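Local atomic coordinates of AlkZ (Streptomyces sahachiroi, PDB entry 5UUJ), a protein that belongs to the AlkZ-like DNA glycosylase family, whose members have a mainly helical fold and are related to helix-turn-helix proteins. Residues A[95-100]-A[205-210]; A[124-129]-A[146-151]. One frame throughout, in Å; residues are numbered along the deposited sequence.

Contact 1. Residues A[95-100]-A[205-210]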
ATOM      1  N   LEU A  95       7.405   9.237   1.460  1.00 16.97           N
ATOM      2  CA  LEU A  95       8.268   9.459   0.306  1.00 16.74           C
ATOM      3  C   LEU A  95       9.714   9.727   0.718  1.00 17.04           C
ATOM      4  O   LEU A  95      10.649   9.249   0.073  1.00 16.84           O
ATOM      5  CB  LEU A  95       7.739  10.626  -0.531  1.00 16.77           C
ATOM      6  CG  LEU A  95       6.373  10.429  -1.200  1.00 16.53           C
ATOM      7  CD1 LEU A  95       5.959  11.697  -1.936  1.00 16.79           C
ATOM      8  CD2 LEU A  95       6.382   9.251  -2.156  1.00 16.07           C
ATOM      9  N   SER A  96       9.891  10.491   1.793  1.00 18.12           N
ATOM     10  CA  SER A  96      11.220  10.804   2.308  1.00 18.04           C
ATOM     11  C   SER A  96      11.991   9.535   2.664  1.00 20.59           C
ATOM     12  O   SER A  96      13.189   9.428   2.399  1.00 18.07           O
ATOM     13  CB  SER A  96      11.117  11.710   3.536  1.00 19.55           C
ATOM     14  OG  SER A  96      12.395  11.949   4.104  1.00 23.78           O
ATOM     15  N   LEU A  97      11.297   8.571   3.257  1.00 23.19           N
ATOM     16  CA  LEU A  97      11.928   7.323   3.661  1.00 20.14           C
ATOM     17  C   LEU A  97      12.293   6.466   2.451  1.00 19.19           C
ATOM     18  O   LEU A  97      13.274   5.725   2.488  1.00 17.89           O
ATOM     19  CB  LEU A  97      11.009   6.545   4.607  1.00 19.29           C
ATOM     20  CG  LEU A  97      11.455   6.502   6.069  1.00 23.54           C
ATOM     21  CD1 LEU A  97      11.623   7.900   6.638  1.00 21.82           C
ATOM     22  CD2 LEU A  97      10.470   5.697   6.904  1.00 21.78           C
HETATM   23  N   MSE A  98      11.511   6.568   1.380  1.00 17.12           N
HETATM   24  CA  MSE A  98      11.817   5.836   0.154  1.00 16.75           C
HETATM   25  C   MSE A  98      13.045   6.433  -0.531  1.00 16.73           C
HETATM   26  O   MSE A  98      13.906   5.706  -1.017  1.00 16.76           O
HETATM   27  CB  MSE A  98      10.624   5.843  -0.810  1.00 16.30           C
HETATM   28  CG  MSE A  98       9.365   5.163  -0.284  1.00 16.27           C
HETATM   29 SE   MSE A  98       9.681   3.383   0.458  1.00 19.97          SE
HETATM   30  CE  MSE A  98      10.619   2.579  -1.055  1.00 16.50           C
ATOM     31  N   ALA A  99      13.119   7.760  -0.571  1.00 16.77           N
ATOM     32  CA  ALA A  99      14.276   8.439  -1.143  1.00 16.99           C
ATOM     33  C   ALA A  99      15.540   8.083  -0.364  1.00 17.23           C
ATOM     34  O   ALA A  99      16.627   7.989  -0.932  1.00 21.41           O
ATOM     35  CB  ALA A  99      14.063   9.945  -1.151  1.00 16.95           C
ATOM     36  N   ASN A 100      15.385   7.868   0.937  1.00 17.67           N
ATOM     37  CA  ASN A 100      16.510   7.542   1.805  1.00 19.44           C
ATOM     38  C   ASN A 100      17.169   6.207   1.445  1.00 18.56           C
ATOM     39  O   ASN A 100      18.338   5.991   1.753  1.00 18.71           O
ATOM     40  CB  ASN A 100      16.051   7.525   3.267  1.00 18.87           C
ATOM     41  CG  ASN A 100      17.174   7.172   4.230  1.00 19.66           C
ATOM     42  OD1 ASN A 100      18.099   7.955   4.433  1.00 20.02           O
ATOM     43  ND2 ASN A 100      17.087   5.992   4.838  1.00 21.74           N
ATOM     44  N   ASP A 205      15.179  11.190   9.195  1.00 25.24           N
ATOM     45  CA  ASP A 205      15.198  10.993  10.645  1.00 28.40           C
ATOM     46  C   ASP A 205      13.907  11.480  11.302  1.00 26.56           C
ATOM     47  O   ASP A 205      13.369  10.817  12.185  1.00 33.38           O
ATOM     48  CB  ASP A 205      16.394  11.709  11.280  1.00 27.87           C
ATOM     49  CG  ASP A 205      17.715  11.004  11.013  1.00 33.58           C
ATOM     50  OD1 ASP A 205      17.706   9.813  10.637  1.00 31.76           O
ATOM     51  OD2 ASP A 205      18.768  11.647  11.197  1.00 36.62           O
ATOM     52  N   GLU A 206      13.416  12.636  10.870  1.00 28.63           N
ATOM     53  CA  GLU A 206      12.207  13.215  11.448  1.00 34.81           C
ATOM     54  C   GLU A 206      10.943  12.545  10.914  1.00 30.45           C
ATOM     55  O   GLU A 206       9.895  12.574  11.558  1.00 35.02           O
ATOM     56  CB  GLU A 206      12.155  14.715  11.163  1.00 38.67           C
ATOM     57  CG  GLU A 206      13.364  15.476  11.679  1.00 45.15           C
ATOM     58  CD  GLU A 206      13.387  16.915  11.207  1.00 53.50           C
ATOM     59  OE1 GLU A 206      12.404  17.347  10.564  1.00 55.15           O
ATOM     60  OE2 GLU A 206      14.388  17.615  11.474  1.00 56.14           O
ATOM     61  N   ALA A 207      11.052  11.944   9.734  1.00 19.39           N
ATOM     62  CA  ALA A 207       9.923  11.282   9.089  1.00 17.87           C
ATOM     63  C   ALA A 207       9.679   9.885   9.647  1.00 17.10           C
ATOM     64  O   ALA A 207       8.540   9.432   9.730  1.00 16.36           O
ATOM     65  CB  ALA A 207      10.158  11.204   7.600  1.00 17.11           C
ATOM     66  N   ALA A 208      10.761   9.207  10.018  1.00 17.44           N
ATOM     67  CA  ALA A 208      10.707   7.803  10.417  1.00 16.79           C
ATOM     68  C   ALA A 208       9.682   7.514  11.519  1.00 16.81           C
ATOM     69  O   ALA A 208       8.866   6.609  11.369  1.00 15.88           O
ATOM     70  CB  ALA A 208      12.087   7.339  10.858  1.00 17.58           C
ATOM     71  N   PRO A 209       9.719   8.272  12.629  1.00 18.05           N
ATOM     72  CA  PRO A 209       8.751   7.955  13.689  1.00 18.24           C
ATOM     73  C   PRO A 209       7.296   8.121  13.243  1.00 17.48           C
ATOM     74  O   PRO A 209       6.430   7.395  13.724  1.00 17.51           O
ATOM     75  CB  PRO A 209       9.105   8.950  14.805  1.00 20.01           C
ATOM     76  CG  PRO A 209       9.905  10.021  14.148  1.00 20.62           C
ATOM     77  CD  PRO A 209      10.624   9.367  13.018  1.00 19.56           C
ATOM     78  N   THR A 210       7.039   9.049  12.329  1.00 19.38           N
ATOM     79  CA  THR A 210       5.693   9.245  11.797  1.00 18.21           C
ATOM     80  C   THR A 210       5.237   8.025  11.004  1.00 22.38           C
ATOM     81  O   THR A 210       4.109   7.553  11.158  1.00 23.99           O
ATOM     82  CB  THR A 210       5.628  10.484  10.892  1.00 16.89           C
ATOM     83  OG1 THR A 210       6.089  11.626  11.619  1.00 19.63           O
ATOM     84  CG2 THR A 210       4.206  10.733  10.406  1.00 16.50           C
TER
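The peptide group joining Ala207 to Ala208 is the flat group that Leu97 meets across this helix pair. Leu97 CD1 sits almost straight above Ala208 N, 3.7 Å from it, and so covers one face of that peptide. The same methyl also touches both alanine side chains: Leu97 CD1 lies 3.7 Å from Ala207 CB and 4.3 Å from Ala208 CB. The second branch follows the backbone a little further on, with Leu97 CD2 4.1 Å from Ala208 CA. With chi1 at -108°, off a staggered value, CD1 is laid over the Ala207-Ala208 peptide while CD2 reaches the neighbouring alpha carbon. Beside them the contact is lighter, Ser96 CB approaching Ala207 CB at 4.2 Å. The Ser96 hydroxyl is hydrogen-bonded to the carbonyl oxygen of Pro202, a loop residue that also touches Ala207.

The two alanines offer the incoming leucine nothing longer than a methyl, and the short segments approach to 9.0 Å between axes while running at 122° to each other. Helix 204-219 is kinked here, at Pro209. Around the pair, Trp244 of helix 238-248 touches both Leu97 and Ala208, and Leu231 of helix 224-232 also packs on Leu97, which places this small interface inside a larger buried helical cluster. The touching surfaces are apolar or backbone and the nearby serine hydroxyl has its own acceptor, so cohesion between the two segments probably rests on van der Waals packing and the exclusion of water.

Contact 2. Residues A[124-129]-A[146-151]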
ATOM      1  N   THR A 124      15.448  15.398 -11.797  1.00 18.00           N
ATOM      2  CA  THR A 124      14.618  15.814 -10.675  1.00 18.79           C
ATOM      3  C   THR A 124      14.317  17.306 -10.779  1.00 18.53           C
ATOM      4  O   THR A 124      13.163  17.726 -10.691  1.00 18.58           O
ATOM      5  CB  THR A 124      15.304  15.512  -9.325  1.00 17.54           C
ATOM      6  OG1 THR A 124      15.483  14.098  -9.184  1.00 18.56           O
ATOM      7  CG2 THR A 124      14.472  16.028  -8.157  1.00 16.70           C
ATOM      8  N   GLU A 125      15.369  18.091 -10.982  1.00 19.87           N
ATOM      9  CA  GLU A 125      15.260  19.540 -11.093  1.00 22.47           C
ATOM     10  C   GLU A 125      14.410  19.954 -12.285  1.00 23.73           C
ATOM     11  O   GLU A 125      13.519  20.793 -12.165  1.00 23.29           O
ATOM     12  CB  GLU A 125      16.653  20.169 -11.217  1.00 22.72           C
ATOM     13  CG  GLU A 125      17.555  19.922 -10.016  1.00 23.67           C
ATOM     14  CD  GLU A 125      19.026  20.200 -10.299  1.00 32.53           C
ATOM     15  OE1 GLU A 125      19.369  20.595 -11.436  1.00 31.70           O
ATOM     16  OE2 GLU A 125      19.845  20.020  -9.374  1.00 37.28           O
ATOM     17  N   GLU A 126      14.684  19.357 -13.439  1.00 22.12           N
ATOM     18  CA  GLU A 126      14.054  19.795 -14.675  1.00 23.90           C
ATOM     19  C   GLU A 126      12.589  19.370 -14.743  1.00 22.43           C
ATOM     20  O   GLU A 126      11.742  20.127 -15.215  1.00 23.36           O
ATOM     21  CB  GLU A 126      14.821  19.250 -15.880  1.00 24.08           C
ATOM     22  CG  GLU A 126      14.663  20.089 -17.131  1.00 31.35           C
ATOM     23  CD  GLU A 126      15.233  21.490 -16.979  1.00 29.72           C
ATOM     24  OE1 GLU A 126      14.857  22.370 -17.779  1.00 36.24           O
ATOM     25  OE2 GLU A 126      16.057  21.712 -16.066  1.00 32.12           O
ATOM     26  N   VAL A 127      12.291  18.165 -14.269  1.00 20.86           N
ATOM     27  CA  VAL A 127      10.917  17.673 -14.259  1.00 20.14           C
ATOM     28  C   VAL A 127      10.067  18.549 -13.339  1.00 20.10           C
ATOM     29  O   VAL A 127       8.927  18.875 -13.663  1.00 20.45           O
ATOM     30  CB  VAL A 127      10.847  16.192 -13.816  1.00 18.78           C
ATOM     31  CG1 VAL A 127       9.425  15.787 -13.415  1.00 18.10           C
ATOM     32  CG2 VAL A 127      11.355  15.293 -14.932  1.00 19.27           C
ATOM     33  N   ALA A 128      10.635  18.941 -12.203  1.00 19.92           N
ATOM     34  CA  ALA A 128       9.925  19.784 -11.250  1.00 20.26           C
ATOM     35  C   ALA A 128       9.507  21.101 -11.898  1.00 21.98           C
ATOM     36  O   ALA A 128       8.409  21.600 -11.655  1.00 22.39           O
ATOM     37  CB  ALA A 128      10.787  20.045 -10.023  1.00 20.28           C
ATOM     38  N   GLY A 129      10.386  21.656 -12.729  1.00 23.21           N
ATOM     39  CA  GLY A 129      10.108  22.912 -13.405  1.00 25.22           C
ATOM     40  C   GLY A 129       9.089  22.764 -14.520  1.00 25.48           C
ATOM     41  O   GLY A 129       8.209  23.608 -14.691  1.00 26.63           O
ATOM     42  N   VAL A 146      13.880  15.840 -23.690  1.00 38.49           N
ATOM     43  CA  VAL A 146      14.904  15.578 -24.699  1.00 41.75           C
ATOM     44  C   VAL A 146      15.185  16.815 -25.549  1.00 42.00           C
ATOM     45  O   VAL A 146      16.164  16.852 -26.290  1.00 47.43           O
ATOM     46  CB  VAL A 146      14.511  14.401 -25.620  1.00 40.37           C
ATOM     47  CG1 VAL A 146      14.400  13.110 -24.805  1.00 38.31           C
ATOM     48  CG2 VAL A 146      13.223  14.711 -26.387  1.00 42.64           C
ATOM     49  N   ALA A 147      14.320  17.819 -25.453  1.00 48.09           N
ATOM     50  CA  ALA A 147      14.601  19.109 -26.070  1.00 48.70           C
ATOM     51  C   ALA A 147      15.834  19.717 -25.400  1.00 50.83           C
ATOM     52  O   ALA A 147      16.559  20.508 -26.004  1.00 53.46           O
ATOM     53  CB  ALA A 147      13.402  20.045 -25.955  1.00 44.88           C
ATOM     54  N   ASP A 148      16.066  19.328 -24.147  1.00 46.09           N
ATOM     55  CA  ASP A 148      17.225  19.792 -23.392  1.00 42.16           C
ATOM     56  C   ASP A 148      18.472  19.068 -23.876  1.00 45.38           C
ATOM     57  O   ASP A 148      18.410  17.935 -24.351  1.00 42.83           O
ATOM     58  CB  ASP A 148      17.023  19.565 -21.890  1.00 37.47           C
ATOM     59  CG  ASP A 148      18.032  20.317 -21.035  1.00 39.62           C
ATOM     60  OD1 ASP A 148      19.242  20.269 -21.338  1.00 45.09           O
ATOM     61  OD2 ASP A 148      17.614  20.952 -20.045  1.00 45.50           O
ATOM     62  N   LYS A 149      19.608  19.737 -23.732  1.00 48.74           N
ATOM     63  CA  LYS A 149      20.875  19.248 -24.254  1.00 47.89           C
ATOM     64  C   LYS A 149      21.439  18.155 -23.354  1.00 43.98           C
ATOM     65  O   LYS A 149      22.142  17.256 -23.816  1.00 46.68           O
ATOM     66  CB  LYS A 149      21.868  20.407 -24.382  1.00 57.78           C
ATOM     67  CG  LYS A 149      21.195  21.770 -24.556  1.00 59.04           C
ATOM     68  CD  LYS A 149      22.106  22.787 -25.216  1.00 61.39           C
ATOM     69  CE  LYS A 149      21.353  24.079 -25.506  1.00 60.35           C
ATOM     70  NZ  LYS A 149      21.815  24.736 -26.761  1.00 63.44           N
ATOM     71  N   ARG A 150      21.114  18.234 -22.068  1.00 38.41           N
ATOM     72  CA  ARG A 150      21.578  17.259 -21.088  1.00 36.63           C
ATOM     73  C   ARG A 150      20.893  15.902 -21.238  1.00 36.76           C
ATOM     74  O   ARG A 150      21.354  14.910 -20.674  1.00 37.47           O
ATOM     75  CB  ARG A 150      21.343  17.786 -19.671  1.00 36.80           C
ATOM     76  CG  ARG A 150      22.181  18.998 -19.294  1.00 33.74           C
ATOM     77  CD  ARG A 150      21.631  19.661 -18.041  1.00 32.05           C
ATOM     78  NE  ARG A 150      20.428  20.440 -18.325  1.00 33.10           N
ATOM     79  CZ  ARG A 150      19.622  20.946 -17.398  1.00 29.17           C
ATOM     80  NH1 ARG A 150      19.874  20.748 -16.111  1.00 26.68           N
ATOM     81  NH2 ARG A 150      18.554  21.643 -17.759  1.00 30.79           N
ATOM     82  N   PHE A 151      19.798  15.864 -21.995  1.00 34.29           N
ATOM     83  CA  PHE A 151      18.928  14.690 -22.044  1.00 34.33           C
ATOM     84  C   PHE A 151      18.681  14.178 -23.461  1.00 37.29           C
ATOM     85  O   PHE A 151      18.091  13.114 -23.640  1.00 37.89           O
ATOM     86  CB  PHE A 151      17.578  15.012 -21.394  1.00 32.52           C
ATOM     87  CG  PHE A 151      17.689  15.586 -20.010  1.00 29.90           C
ATOM     88  CD1 PHE A 151      18.475  14.974 -19.052  1.00 28.63           C
ATOM     89  CD2 PHE A 151      17.007  16.741 -19.671  1.00 28.99           C
ATOM     90  CE1 PHE A 151      18.576  15.502 -17.778  1.00 26.51           C
ATOM     91  CE2 PHE A 151      17.105  17.273 -18.401  1.00 26.90           C
ATOM     92  CZ  PHE A 151      17.891  16.654 -17.454  1.00 25.68           C
TER
HETATM   93  O   HOH W   1      18.921  22.011 -13.608  1.00 27.80           O
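Helix 117-130 faces an irregular loop here, Glu126 CA standing 9.3 Å from Asp148 CA, so that side chains must bridge the gap. Glu126 does most of this. With CG anti to the backbone N (chi1 -154°) and a bend at chi2, its carboxylate is delivered to the edge of the Arg150 guanidinium, near that group's plane. The salt bridge from Arg150 NH2 to Glu126 OE2 spans 3.0 Å but is weak as a hydrogen bond, and the two planar groups stand 79° apart.

Arg150 is also bound within its own loop, by more bonds. It grips Asp148 side-on through two nitrogens: Arg150 NH2 to Asp148 OD2 is short, at 2.6 Å, but bent, and Arg150 NE to Asp148 OD1 is 3.2 Å. Asp148 OD1 also takes the backbone N of Arg150 at 2.9 Å in a nearly straight bond (171°), its two donors approaching from the same face of the carboxylate. Three bonds thus fix the aspartate against the arginine. Glu126 OE1 and Asp148 OD2 come within 3.8 Å, a like-charge approach that the shared NH2 probably offsets. At another edge of the guanidinium, Arg150 NH1 donates to a water that in turn donates to Glu125 OE1.

Beneath the charges, Glu126 CB meets Phe151 CE2 obliquely, at 3.9 Å, while Arg150 CB lies over one face of that ring. An Asx turn that begins at Asp148 and closes on Arg150 N, and a salt-bridge network of Glu126, Asp148 and Arg150, together join the loop between helices 138-146 and 155-160 to helix 117-130.

In the fold
Place in the fold and chemistry vary together in these two contacts. Contact 1 is core: every touching residue is buried, and two helices distant in sequence meet through hydrocarbon. Contact 2 lies farther out, its centre about 30 Å from the centre of the chain against about 16 Å for contact 1, and is partly buried; there a loop is held to a nearby helix by charges and a water, with one buried ring beneath. The two share no helix. The centres of contact 1 and contact 2 are about 26 Å apart, and the nearest atoms of contact 1 and contact 2 about 9 Å apart. Contact 2 joins neighbours within the long excursion of chain whose two ends contact 1 brings together.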